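TssK (Serratia sp. FS14, PDB 5Y0E) probably serves as a trimeric component of the type VI secretion system baseplate, helping to connect it to the membrane-spanning complex of the apparatus. Local coordinates at residues A23-E28 with P103-G108; L87-N92 with N178-D183; E130-N135 with V139-L144; L267-E272 with L303-G308. All coordinates share one frame; numbering follows the deposited sequence.

Interaction 1: A23-E28 with P103-G108; sequences AENYLE and PTYRAG
Asn25, on helix 17-37, and Tyr105, in the loop that follows strand 96-103, meet through a single polar contact. The amide nitrogen ND2 of Asn25 donates to OH of Tyr105 at 3.1 Å, with a bent N-H...O angle of 141°. Tyr105 OH lies close to the plane of the Asn25 amide, in which the N-H bonds of ND2 point. Amide and ring planes stand nearly perpendicular, 89° apart, and ND2 also comes within 3.6 Å of Tyr105 CZ.

The torsions explain how the gap is bridged, for Asn25 CA and Tyr105 CA are 10.1 Å apart. In Asn25, CG is placed opposite the carbonyl carbon, which swings the short amide off the flank of the helix toward the loop. Tyr105 contributes the longer arm: its CG is trans to the backbone nitrogen (chi1 -179°), and the rigid ring carries the hydroxyl across to the helix. A tyrosine suits this place because it has both the length and a polar end, while asparagine offers a compact donor.

Tyr105 also touches Asp111 and Arg123, and Leu134 of a neighbouring subunit packs on both partners. On the same helix, Leu27 meets its own copy in the two other subunits. The contact is therefore a side-chain tie between a helix and the loop joining strand 96-103 to strand 112-113, set at the subunit interface of a threefold assembly.

Interaction 2: L87-N92 with N178-D183; sequences LAIADN and NSLRLD
Ile89 and Leu180 face each other where the chain just past strand 87-88, part of a short two-stranded antiparallel sheet with 59-60, approaches the outermost strand, 180-182, of a six-stranded mixed sheet. Apolar packing joins the two. Leu180 CD2 lies 3.9 Å from Ile89 CB and 4.0 Å from Ile89 CG2, while its other methyl, CD1, reaches Ile89 CG1 at 4.1 Å. The forked leucine end is thus set against the branched side of the isoleucine, the two side chains crossing at a slant. In Ile89, CG1 lies beside the backbone nitrogen (chi1 -67°) and CG2 beside the carbonyl carbon, which turns both branches to the leucine. Leu155 next to Ile89, and Leu55 and Ile60 next to Leu180, extend the apolar cluster, a setting that suits these branched hydrocarbons.

Backbone pairing ties both sides to the chain around 55-58: Gly58 bonds with Ile89, and Leu55 with Leu180.

The polar rim behaves differently. Asp91 OD1 and Asn178 OD1 stand 4.1 Å apart, with carboxylate and amide planes inclined by 41°, and no hydrogen bond joins them. Asn178 has a positive phi, a left-handed backbone conformation that asparagine tolerates well, in the turn between strands 163-174 and 180-182. The charge of Asp91 is met instead by Lys174, whose NZ forms a salt bridge with Asp91 OD1 and also donates a hydrogen bond to Ile89 O.

Interaction 3: E130-N135 with V139-L144; sequences EVDDLN and VGSAAL
Val131 and Ala142 form the closely joined centre of a beta hairpin made by strands 124-131 and 142-155. They are an antiparallel hydrogen-bonded pair: Val131 N donates to Ala142 O at 2.9 Å, and Ala142 N returns a bond to Val131 O at 2.9 Å. The first is fairly straight, with an angle of 164° at the hydrogen. Ser141 CA adds a CA-H...O contact to Val131 O at 3.2 Å, so this carbonyl is approached by two groups. Beyond the pair, Val131 CG2 turns to Leu144 CG at 4.4 Å. Branched valine favours the extended backbone of a strand, and alanine's small side chain suits its buried place against Arg16 of a neighbouring subunit; Leu144 packs on His19 of that neighbouring subunit.

On the opposite face, which bears Glu130 and Ala143, the stem of Glu130 still lies close over the Ala142 carbonyl, and only its carboxylate end is loose and open to solvent. Glu130 is extended, its CG trans to the backbone nitrogen (chi1 -161°), so that the side chain runs across the neighbouring strand and brings its carboxylate to Ser141. Ser141 OG donates only a weak bond to Glu130 OE1, 3.2 Å away. A polar, flexible glutamate and a small serine suit such a surface.

Asp132 still touches Ser141 CB through OD1 at 3.5 Å, but past these two residues the chains diverge toward the hairpin's connecting loop. Asp133 is engaged elsewhere: its OD1 takes a hydrogen bond from Gln21 NE2 of a neighbouring subunit and closes an Asx turn by accepting from Asn135 N at 2.7 Å.

Interaction 4: L267-E272 with L303-G308; sequences LQFATE and LLLRQG
Glu272 OE2, two residues along the helix from the Ala270 that packs on Leu305, meets two arginines: Arg243 of a neighbouring subunit in a salt bridge, and Arg243 of its own chain only in a long, weak ion pair. Two positive groups near one carboxylate would be expected to favour its charged form. This polar side faces the neighbouring subunit, whereas the contact with 303-308 is wholly apolar.

There, the CD2 methyl of Leu305 carries most of the contact. It sits over one face of the Phe269 ring, 4.1 Å from the centroid and 25° off the normal, a CH-pi contact displaced toward the rim. Its nearest ring atom is Phe269 CD2, at 3.7 Å. The same methyl meets the helix backbone at Ala270 CA, 3.9 Å away, and Ala270 CB at 4.0 Å. Phe269 has its ring trans to the backbone nitrogen (chi1 -168°), which helps turn one ring face to Leu305 CD2. Ala270 CB also touches Leu304 CB, at 4.2 Å. The alanine suits the closest point of the two backbones because its small side chain lets the leucines come up to the helix.

The axes of the two helical segments approach to 9.3 Å, and their directions differ by 42°. Around them, His244 stacks on the Phe269 ring and Leu240 packs against it, both from helix 229-253; Leu301, one turn earlier on helix 294-309, continues the seam to Ala270 and Leu267. Helix 259-273 thus packs against helices 229-253 and 294-309 of its own chain, with the neighbouring subunit's Asn242 and Arg243 meeting its Thr271.

The four contacts lie well apart in the chain, and the trimer brings some of them together. Within one subunit, interactions 1 and 3 come no nearer than about 10 Å between nearest atoms, yet interaction 3 of one subunit meets interaction 1 of another through Leu134. Interactions 2 and 3 reach the same mixed sheet, their centres about 45 Å apart. Interaction 4 belongs to the helical part, on the opposite side of the chain's centre from interaction 3, with about 59 Å between their centres; the nearest atoms of interactions 2 and 4 are about 15 Å apart. Interactions 1, 3 and 4 all touch neighbouring subunits, whereas interaction 2 is internal to its chain.

Interaction 1: A23-E28 with P103-G108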
loop_
_atom_site.group_PDB
_atom_site.type_symbol
_atom_site.label_atom_id
_atom_site.label_comp_id
_atom_site.label_asym_id
_atom_site.label_seq_id
_atom_site.Cartn_x
_atom_site.Cartn_y
_atom_site.Cartn_z
ATOM N N ALA A 23 5.403 13.759 -37.817
ATOM C CA ALA A 23 4.803 12.483 -37.514
ATOM C C ALA A 23 5.368 11.904 -36.249
ATOM O O ALA A 23 4.654 11.307 -35.478
ATOM C CB ALA A 23 4.978 11.524 -38.656
ATOM N N GLU A 24 6.675 12.012 -36.073
ATOM C CA GLU A 24 7.280 11.574 -34.823
ATOM C C GLU A 24 6.820 12.459 -33.670
ATOM O O GLU A 24 6.554 11.964 -32.571
ATOM C CB GLU A 24 8.808 11.547 -34.944
ATOM C CG GLU A 24 9.335 10.294 -35.665
ATOM C CD GLU A 24 10.861 10.191 -35.799
ATOM O OE1 GLU A 24 11.390 9.058 -35.837
ATOM O OE2 GLU A 24 11.549 11.231 -35.874
ATOM N N ASN A 25 6.665 13.759 -33.912
ATOM C CA ASN A 25 6.078 14.623 -32.894
ATOM C C ASN A 25 4.700 14.120 -32.487
ATOM O O ASN A 25 4.426 13.909 -31.301
ATOM C CB ASN A 25 5.986 16.063 -33.397
ATOM C CG ASN A 25 7.300 16.800 -33.307
ATOM O OD1 ASN A 25 8.347 16.218 -33.068
ATOM N ND2 ASN A 25 7.247 18.096 -33.510
ATOM N N TYR A 26 3.838 13.901 -33.452
ATOM C CA TYR A 26 2.506 13.448 -33.152
ATOM C C TYR A 26 2.483 12.157 -32.367
ATOM O O TYR A 26 1.795 12.039 -31.382
ATOM C CB TYR A 26 1.694 13.293 -34.434
ATOM C CG TYR A 26 0.489 12.432 -34.267
ATOM C CD1 TYR A 26 -0.664 12.933 -33.735
ATOM C CD2 TYR A 26 0.519 11.115 -34.607
ATOM C CE1 TYR A 26 -1.755 12.145 -33.549
ATOM C CE2 TYR A 26 -0.573 10.324 -34.426
ATOM C CZ TYR A 26 -1.704 10.853 -33.895
ATOM O OH TYR A 26 -2.789 10.073 -33.722
ATOM N N LEU A 27 3.275 11.203 -32.785
ATOM C CA LEU A 27 3.266 9.919 -32.111
ATOM C C LEU A 27 3.852 10.029 -30.718
ATOM O O LEU A 27 3.312 9.451 -29.770
ATOM C CB LEU A 27 4.033 8.902 -32.934
ATOM C CG LEU A 27 3.309 8.421 -34.178
ATOM C CD1 LEU A 27 4.239 7.530 -34.949
ATOM C CD2 LEU A 27 2.050 7.669 -33.799
ATOM N N GLU A 28 4.964 10.756 -30.577
ATOM C CA GLU A 28 5.518 11.003 -29.252
ATOM C C GLU A 28 4.476 11.627 -28.348
ATOM O O GLU A 28 4.315 11.213 -27.205
ATOM C CB GLU A 28 6.753 11.900 -29.347
ATOM C CG GLU A 28 8.067 11.164 -29.332
ATOM C CD GLU A 28 9.181 11.944 -29.979
ATOM O OE1 GLU A 28 9.057 13.172 -30.060
ATOM O OE2 GLU A 28 10.181 11.340 -30.415
ATOM N N PRO A 103 16.693 20.655 -22.741
ATOM C CA PRO A 103 15.956 21.800 -23.233
ATOM C C PRO A 103 14.562 21.410 -23.596
ATOM O O PRO A 103 14.328 20.308 -23.992
ATOM C CB PRO A 103 16.703 22.163 -24.491
ATOM C CG PRO A 103 18.039 21.609 -24.300
ATOM C CD PRO A 103 17.827 20.335 -23.595
ATOM N N THR A 104 13.639 22.327 -23.436
ATOM C CA THR A 104 12.258 22.065 -23.779
ATOM C C THR A 104 12.065 22.191 -25.285
ATOM O O THR A 104 12.725 22.994 -25.947
ATOM C CB THR A 104 11.347 23.043 -23.057
ATOM O OG1 THR A 104 11.559 24.341 -23.592
ATOM C CG2 THR A 104 11.675 23.080 -21.579
ATOM N N TYR A 105 11.157 21.381 -25.827
ATOM C CA TYR A 105 10.825 21.491 -27.239
ATOM C C TYR A 105 10.088 22.791 -27.505
ATOM O O TYR A 105 9.075 23.078 -26.868
ATOM C CB TYR A 105 9.962 20.319 -27.703
ATOM C CG TYR A 105 9.635 20.416 -29.173
ATOM C CD1 TYR A 105 8.560 21.171 -29.620
ATOM C CD2 TYR A 105 10.425 19.794 -30.120
ATOM C CE1 TYR A 105 8.285 21.291 -30.950
ATOM C CE2 TYR A 105 10.151 19.911 -31.450
ATOM C CZ TYR A 105 9.080 20.659 -31.858
ATOM O OH TYR A 105 8.789 20.778 -33.192
ATOM N N ARG A 106 10.568 23.560 -28.472
ATOM C CA ARG A 106 9.842 24.737 -28.928
ATOM C C ARG A 106 9.878 24.787 -30.443
ATOM O O ARG A 106 10.938 24.609 -31.052
ATOM C CB ARG A 106 10.407 26.036 -28.357
ATOM C CG ARG A 106 9.488 27.235 -28.583
ATOM C CD ARG A 106 8.500 27.363 -27.444
ATOM N NE ARG A 106 9.224 27.438 -26.184
ATOM C CZ ARG A 106 9.525 28.574 -25.561
ATOM N NH1 ARG A 106 9.144 29.740 -26.068
ATOM N NH2 ARG A 106 10.200 28.547 -24.419
ATOM N N ALA A 107 8.719 25.031 -31.047
ATOM C CA ALA A 107 8.639 25.044 -32.499
ATOM C C ALA A 107 9.401 26.210 -33.104
ATOM O O ALA A 107 9.850 26.109 -34.250
ATOM C CB ALA A 107 7.178 25.076 -32.945
ATOM N N GLY A 108 9.574 27.297 -32.357
ATOM C CA GLY A 108 10.334 28.449 -32.809
ATOM C C GLY A 108 11.840 28.271 -32.851
ATOM O O GLY A 108 12.548 29.202 -33.244
#

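Interaction 2: L87-N92 with N178-D183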
loop_
_atom_site.group_PDB
_atom_site.type_symbol
_atom_site.label_atom_id
_atom_site.label_comp_id
_atom_site.label_asym_id
_atom_site.label_seq_id
_atom_site.Cartn_x
_atom_site.Cartn_y
_atom_site.Cartn_z
ATOM N N LEU A 87 30.487 17.840 -15.248
ATOM C CA LEU A 87 30.414 19.187 -14.799
ATOM C C LEU A 87 31.459 19.531 -13.796
ATOM O O LEU A 87 31.504 18.978 -12.725
ATOM C CB LEU A 87 29.055 19.435 -14.206
ATOM C CG LEU A 87 28.773 20.810 -13.677
ATOM C CD1 LEU A 87 28.576 21.757 -14.820
ATOM C CD2 LEU A 87 27.515 20.743 -12.857
ATOM N N ALA A 88 32.329 20.441 -14.182
ATOM C CA ALA A 88 33.349 20.946 -13.282
ATOM C C ALA A 88 32.728 21.938 -12.323
ATOM O O ALA A 88 31.927 22.786 -12.714
ATOM C CB ALA A 88 34.471 21.615 -14.067
ATOM N N ILE A 89 33.072 21.776 -11.067
ATOM C CA ILE A 89 32.566 22.633 -10.034
ATOM C C ILE A 89 33.650 23.625 -9.717
ATOM O O ILE A 89 34.779 23.271 -9.491
ATOM C CB ILE A 89 32.185 21.831 -8.796
ATOM C CG1 ILE A 89 31.003 20.940 -9.100
ATOM C CG2 ILE A 89 31.766 22.754 -7.689
ATOM C CD1 ILE A 89 29.787 21.711 -9.532
ATOM N N ALA A 90 33.295 24.889 -9.754
ATOM C CA ALA A 90 34.252 25.932 -9.505
ATOM C C ALA A 90 34.691 25.930 -8.073
ATOM O O ALA A 90 34.074 25.324 -7.234
ATOM C CB ALA A 90 33.666 27.271 -9.867
ATOM N N ASP A 91 35.731 26.684 -7.775
ATOM C CA ASP A 91 36.276 26.735 -6.429
ATOM C C ASP A 91 35.323 27.248 -5.345
ATOM O O ASP A 91 35.432 26.855 -4.188
ATOM C CB ASP A 91 37.567 27.537 -6.429
ATOM C CG ASP A 91 38.696 26.831 -7.152
ATOM O OD1 ASP A 91 38.907 25.639 -6.915
ATOM O OD2 ASP A 91 39.393 27.477 -7.954
ATOM N N ASN A 92 34.395 28.118 -5.721
ATOM C CA ASN A 92 33.573 28.820 -4.771
ATOM C C ASN A 92 32.200 28.219 -4.556
ATOM O O ASN A 92 31.568 28.494 -3.552
ATOM C CB ASN A 92 33.426 30.285 -5.207
ATOM C CG ASN A 92 34.710 31.091 -5.042
ATOM O OD1 ASN A 92 35.575 30.734 -4.244
ATOM N ND2 ASN A 92 34.820 32.194 -5.771
ATOM N N ASN A 178 40.757 19.598 -4.409
ATOM C CA ASN A 178 39.785 19.706 -5.490
ATOM C C ASN A 178 38.749 18.580 -5.508
ATOM O O ASN A 178 37.852 18.611 -6.345
ATOM C CB ASN A 178 40.464 19.786 -6.863
ATOM C CG ASN A 178 40.923 21.175 -7.188
ATOM O OD1 ASN A 178 40.848 22.073 -6.353
ATOM N ND2 ASN A 178 41.414 21.367 -8.402
ATOM N N SER A 179 38.830 17.600 -4.617
ATOM C CA SER A 179 37.767 16.620 -4.518
ATOM C C SER A 179 36.518 17.259 -3.931
ATOM O O SER A 179 36.572 18.291 -3.261
ATOM C CB SER A 179 38.191 15.447 -3.650
ATOM O OG SER A 179 37.953 15.745 -2.294
ATOM N N LEU A 180 35.383 16.625 -4.186
ATOM C CA LEU A 180 34.095 17.132 -3.747
ATOM C C LEU A 180 33.473 16.199 -2.729
ATOM O O LEU A 180 33.568 14.980 -2.858
ATOM C CB LEU A 180 33.143 17.296 -4.914
ATOM C CG LEU A 180 33.618 18.101 -6.125
ATOM C CD1 LEU A 180 32.810 17.697 -7.320
ATOM C CD2 LEU A 180 33.496 19.574 -5.881
ATOM N N ARG A 181 32.867 16.782 -1.704
ATOM C CA ARG A 181 32.035 16.050 -0.765
ATOM C C ARG A 181 30.583 16.378 -1.066
ATOM O O ARG A 181 30.219 17.552 -1.197
ATOM C CB ARG A 181 32.368 16.397 0.684
ATOM C CG ARG A 181 31.569 15.604 1.705
ATOM C CD ARG A 181 32.040 15.896 3.121
ATOM N NE ARG A 181 32.095 17.328 3.372
ATOM C CZ ARG A 181 31.152 18.012 4.005
ATOM N NH1 ARG A 181 30.078 17.390 4.473
ATOM N NH2 ARG A 181 31.286 19.323 4.173
ATOM N N LEU A 182 29.763 15.346 -1.194
ATOM C CA LEU A 182 28.373 15.510 -1.574
ATOM C C LEU A 182 27.461 15.314 -0.377
ATOM O O LEU A 182 27.773 14.567 0.548
ATOM C CB LEU A 182 27.991 14.519 -2.668
ATOM C CG LEU A 182 28.750 14.674 -3.972
ATOM C CD1 LEU A 182 28.389 13.536 -4.900
ATOM C CD2 LEU A 182 28.421 15.986 -4.588
ATOM N N ASP A 183 26.326 15.987 -0.409
ATOM C CA ASP A 183 25.300 15.776 0.601
ATOM C C ASP A 183 24.595 14.457 0.318
ATOM O O ASP A 183 23.603 14.405 -0.397
ATOM C CB ASP A 183 24.320 16.934 0.615
ATOM C CG ASP A 183 23.244 16.749 1.632
ATOM O OD1 ASP A 183 23.305 15.771 2.402
ATOM O OD2 ASP A 183 22.326 17.578 1.664
#

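Interaction 3: E130-N135 with V139-L144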
loop_
_atom_site.group_PDB
_atom_site.type_symbol
_atom_site.label_atom_id
_atom_site.label_comp_id
_atom_site.label_asym_id
_atom_site.label_seq_id
_atom_site.Cartn_x
_atom_site.Cartn_y
_atom_site.Cartn_z
ATOM N N GLU A 130 25.742 3.132 -39.055
ATOM C CA GLU A 130 25.288 2.254 -40.121
ATOM C C GLU A 130 24.669 0.984 -39.556
ATOM O O GLU A 130 25.190 0.389 -38.612
ATOM C CB GLU A 130 26.419 1.903 -41.085
ATOM C CG GLU A 130 25.849 1.406 -42.406
ATOM C CD GLU A 130 26.865 1.017 -43.456
ATOM O OE1 GLU A 130 27.741 0.185 -43.151
ATOM O OE2 GLU A 130 26.754 1.518 -44.601
ATOM N N VAL A 131 23.560 0.563 -40.163
ATOM C CA VAL A 131 22.721 -0.503 -39.634
ATOM C C VAL A 131 22.334 -1.464 -40.744
ATOM O O VAL A 131 22.009 -1.046 -41.859
ATOM C CB VAL A 131 21.450 0.054 -38.976
ATOM C CG1 VAL A 131 21.808 0.829 -37.750
ATOM C CG2 VAL A 131 20.700 0.935 -39.957
ATOM N N ASP A 132 22.327 -2.748 -40.420
ATOM C CA ASP A 132 21.825 -3.746 -41.338
ATOM C C ASP A 132 20.331 -3.568 -41.559
ATOM O O ASP A 132 19.623 -2.950 -40.765
ATOM C CB ASP A 132 22.100 -5.145 -40.803
ATOM C CG ASP A 132 23.533 -5.328 -40.402
ATOM O OD1 ASP A 132 24.384 -4.603 -40.943
ATOM O OD2 ASP A 132 23.819 -6.189 -39.553
ATOM N N ASP A 133 19.863 -4.102 -42.678
ATOM C CA ASP A 133 18.441 -4.289 -42.890
ATOM C C ASP A 133 17.923 -5.337 -41.913
ATOM O O ASP A 133 18.616 -6.297 -41.577
ATOM C CB ASP A 133 18.193 -4.720 -44.336
ATOM C CG ASP A 133 16.751 -4.585 -44.766
ATOM O OD1 ASP A 133 15.851 -5.116 -44.088
ATOM O OD2 ASP A 133 16.516 -3.965 -45.811
ATOM N N LEU A 134 16.704 -5.135 -41.430
ATOM C CA LEU A 134 16.107 -6.106 -40.521
ATOM C C LEU A 134 15.509 -7.311 -41.241
ATOM O O LEU A 134 15.304 -8.351 -40.610
ATOM C CB LEU A 134 15.032 -5.432 -39.670
ATOM C CG LEU A 134 15.530 -4.527 -38.546
ATOM C CD1 LEU A 134 14.352 -3.957 -37.778
ATOM C CD2 LEU A 134 16.469 -5.280 -37.620
ATOM N N ASN A 135 15.233 -7.190 -42.536
ATOM C CA ASN A 135 14.725 -8.270 -43.360
ATOM C C ASN A 135 15.865 -9.161 -43.841
ATOM O O ASN A 135 17.042 -8.805 -43.773
ATOM C CB ASN A 135 13.986 -7.703 -44.563
ATOM C CG ASN A 135 12.972 -6.682 -44.177
ATOM O OD1 ASN A 135 12.397 -6.762 -43.105
ATOM N ND2 ASN A 135 12.736 -5.709 -45.046
ATOM N N VAL A 139 19.712 -6.089 -49.089
ATOM C CA VAL A 139 20.896 -5.871 -49.918
ATOM C C VAL A 139 22.129 -5.671 -49.045
ATOM O O VAL A 139 23.186 -6.268 -49.283
ATOM C CB VAL A 139 20.694 -4.681 -50.877
ATOM C CG1 VAL A 139 19.660 -5.031 -51.931
ATOM C CG2 VAL A 139 20.304 -3.427 -50.129
ATOM N N GLY A 140 22.006 -4.863 -48.004
ATOM C CA GLY A 140 23.144 -4.558 -47.168
ATOM C C GLY A 140 22.819 -3.443 -46.196
ATOM O O GLY A 140 21.720 -2.874 -46.192
ATOM N N SER A 141 23.811 -3.139 -45.366
ATOM C CA SER A 141 23.651 -2.099 -44.367
ATOM C C SER A 141 23.508 -0.740 -45.028
ATOM O O SER A 141 23.785 -0.564 -46.211
ATOM C CB SER A 141 24.832 -2.105 -43.413
ATOM O OG SER A 141 26.027 -2.382 -44.112
ATOM N N ALA A 142 23.053 0.225 -44.245
ATOM C CA ALA A 142 22.810 1.567 -44.735
ATOM C C ALA A 142 23.193 2.560 -43.656
ATOM O O ALA A 142 23.015 2.292 -42.468
ATOM C CB ALA A 142 21.350 1.754 -45.141
ATOM N N ALA A 143 23.744 3.691 -44.070
ATOM C CA ALA A 143 24.256 4.687 -43.148
ATOM C C ALA A 143 23.164 5.702 -42.864
ATOM O O ALA A 143 22.632 6.309 -43.793
ATOM C CB ALA A 143 25.484 5.373 -43.740
ATOM N N LEU A 144 22.823 5.886 -41.592
ATOM C CA LEU A 144 21.796 6.848 -41.220
ATOM C C LEU A 144 22.331 7.857 -40.222
ATOM O O LEU A 144 23.326 7.627 -39.543
ATOM C CB LEU A 144 20.553 6.170 -40.618
ATOM C CG LEU A 144 19.851 5.011 -41.348
ATOM C CD1 LEU A 144 18.460 4.801 -40.799
ATOM C CD2 LEU A 144 19.780 5.222 -42.836
#

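Interaction 4: L267-E272 with L303-G308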
loop_
_atom_site.group_PDB
_atom_site.type_symbol
_atom_site.label_atom_id
_atom_site.label_comp_id
_atom_site.label_asym_id
_atom_site.label_seq_id
_atom_site.Cartn_x
_atom_site.Cartn_y
_atom_site.Cartn_z
ATOM N N LEU A 267 2.483 7.635 5.830
ATOM C CA LEU A 267 1.787 8.756 6.429
ATOM C C LEU A 267 0.597 8.293 7.246
ATOM O O LEU A 267 0.378 8.764 8.364
ATOM C CB LEU A 267 1.344 9.710 5.343
ATOM C CG LEU A 267 0.489 10.887 5.758
ATOM C CD1 LEU A 267 1.239 11.768 6.744
ATOM C CD2 LEU A 267 0.126 11.661 4.530
ATOM N N GLN A 268 -0.181 7.362 6.704
ATOM C CA GLN A 268 -1.312 6.830 7.441
ATOM C C GLN A 268 -0.845 6.088 8.675
ATOM O O GLN A 268 -1.420 6.242 9.751
ATOM C CB GLN A 268 -2.136 5.916 6.546
ATOM C CG GLN A 268 -2.923 6.616 5.467
ATOM C CD GLN A 268 -3.468 5.640 4.425
ATOM O OE1 GLN A 268 -4.395 4.896 4.680
ATOM N NE2 GLN A 268 -2.871 5.640 3.265
ATOM N N PHE A 269 0.182 5.268 8.531
ATOM C CA PHE A 269 0.806 4.659 9.684
ATOM C C PHE A 269 1.101 5.713 10.752
ATOM O O PHE A 269 0.730 5.557 11.910
ATOM C CB PHE A 269 2.065 3.942 9.215
ATOM C CG PHE A 269 2.683 3.035 10.231
ATOM C CD1 PHE A 269 2.044 2.738 11.400
ATOM C CD2 PHE A 269 3.925 2.493 10.005
ATOM C CE1 PHE A 269 2.613 1.925 12.303
ATOM C CE2 PHE A 269 4.500 1.685 10.908
ATOM C CZ PHE A 269 3.845 1.402 12.068
ATOM N N ALA A 270 1.714 6.823 10.363
ATOM C CA ALA A 270 2.081 7.831 11.343
ATOM C C ALA A 270 0.849 8.447 11.984
ATOM O O ALA A 270 0.750 8.526 13.212
ATOM C CB ALA A 270 2.947 8.905 10.698
ATOM N N THR A 271 -0.112 8.872 11.180
ATOM C CA THR A 271 -1.236 9.563 11.781
ATOM C C THR A 271 -2.075 8.647 12.655
ATOM O O THR A 271 -2.679 9.116 13.615
ATOM C CB THR A 271 -2.090 10.232 10.716
ATOM O OG1 THR A 271 -2.748 9.254 9.914
ATOM C CG2 THR A 271 -1.237 11.134 9.874
ATOM N N GLU A 272 -2.120 7.348 12.373
ATOM C CA GLU A 272 -2.792 6.459 13.315
ATOM C C GLU A 272 -1.939 6.225 14.562
ATOM O O GLU A 272 -2.470 6.008 15.644
ATOM C CB GLU A 272 -3.152 5.129 12.644
ATOM C CG GLU A 272 -4.086 4.235 13.448
ATOM C CD GLU A 272 -4.507 2.947 12.720
ATOM O OE1 GLU A 272 -4.808 1.962 13.402
ATOM O OE2 GLU A 272 -4.561 2.910 11.474
ATOM N N LEU A 303 10.851 10.294 11.210
ATOM C CA LEU A 303 10.926 10.785 12.576
ATOM C C LEU A 303 9.694 10.385 13.354
ATOM O O LEU A 303 9.787 9.757 14.408
ATOM C CB LEU A 303 11.081 12.298 12.566
ATOM C CG LEU A 303 12.308 12.960 13.162
ATOM C CD1 LEU A 303 12.147 14.406 13.087
ATOM C CD2 LEU A 303 12.529 12.569 14.567
ATOM N N LEU A 304 8.522 10.754 12.847
ATOM C CA LEU A 304 7.289 10.385 13.517
ATOM C C LEU A 304 7.222 8.892 13.809
ATOM O O LEU A 304 6.752 8.481 14.870
ATOM C CB LEU A 304 6.101 10.813 12.673
ATOM C CG LEU A 304 5.971 12.325 12.453
ATOM C CD1 LEU A 304 4.961 12.556 11.377
ATOM C CD2 LEU A 304 5.545 13.062 13.717
ATOM N N LEU A 305 7.679 8.060 12.884
ATOM C CA LEU A 305 7.544 6.634 13.111
ATOM C C LEU A 305 8.522 6.169 14.162
ATOM O O LEU A 305 8.184 5.329 14.998
ATOM C CB LEU A 305 7.734 5.881 11.814
ATOM C CG LEU A 305 6.677 6.255 10.786
ATOM C CD1 LEU A 305 7.043 5.741 9.398
ATOM C CD2 LEU A 305 5.334 5.717 11.237
ATOM N N ARG A 306 9.730 6.729 14.166
ATOM C CA ARG A 306 10.671 6.363 15.212
ATOM C C ARG A 306 10.189 6.837 16.575
ATOM O O ARG A 306 10.320 6.114 17.565
ATOM C CB ARG A 306 12.059 6.898 14.882
ATOM C CG ARG A 306 12.636 6.259 13.612
ATOM C CD ARG A 306 13.992 6.785 13.213
ATOM N NE ARG A 306 14.953 5.693 13.109
ATOM C CZ ARG A 306 15.573 5.324 11.992
ATOM N NH1 ARG A 306 15.353 5.967 10.853
ATOM N NH2 ARG A 306 16.429 4.312 12.025
ATOM N N GLN A 307 9.589 8.021 16.653
ATOM C CA GLN A 307 9.083 8.464 17.938
ATOM C C GLN A 307 8.004 7.536 18.445
ATOM O O GLN A 307 7.955 7.226 19.637
ATOM C CB GLN A 307 8.552 9.886 17.845
ATOM C CG GLN A 307 9.649 10.873 17.607
ATOM C CD GLN A 307 9.138 12.279 17.370
ATOM O OE1 GLN A 307 7.937 12.562 17.496
ATOM N NE2 GLN A 307 10.059 13.182 17.043
ATOM N N GLY A 308 7.117 7.089 17.557
ATOM C CA GLY A 308 6.018 6.260 17.987
ATOM C C GLY A 308 6.419 4.859 18.353
ATOM O O GLY A 308 5.713 4.208 19.117
#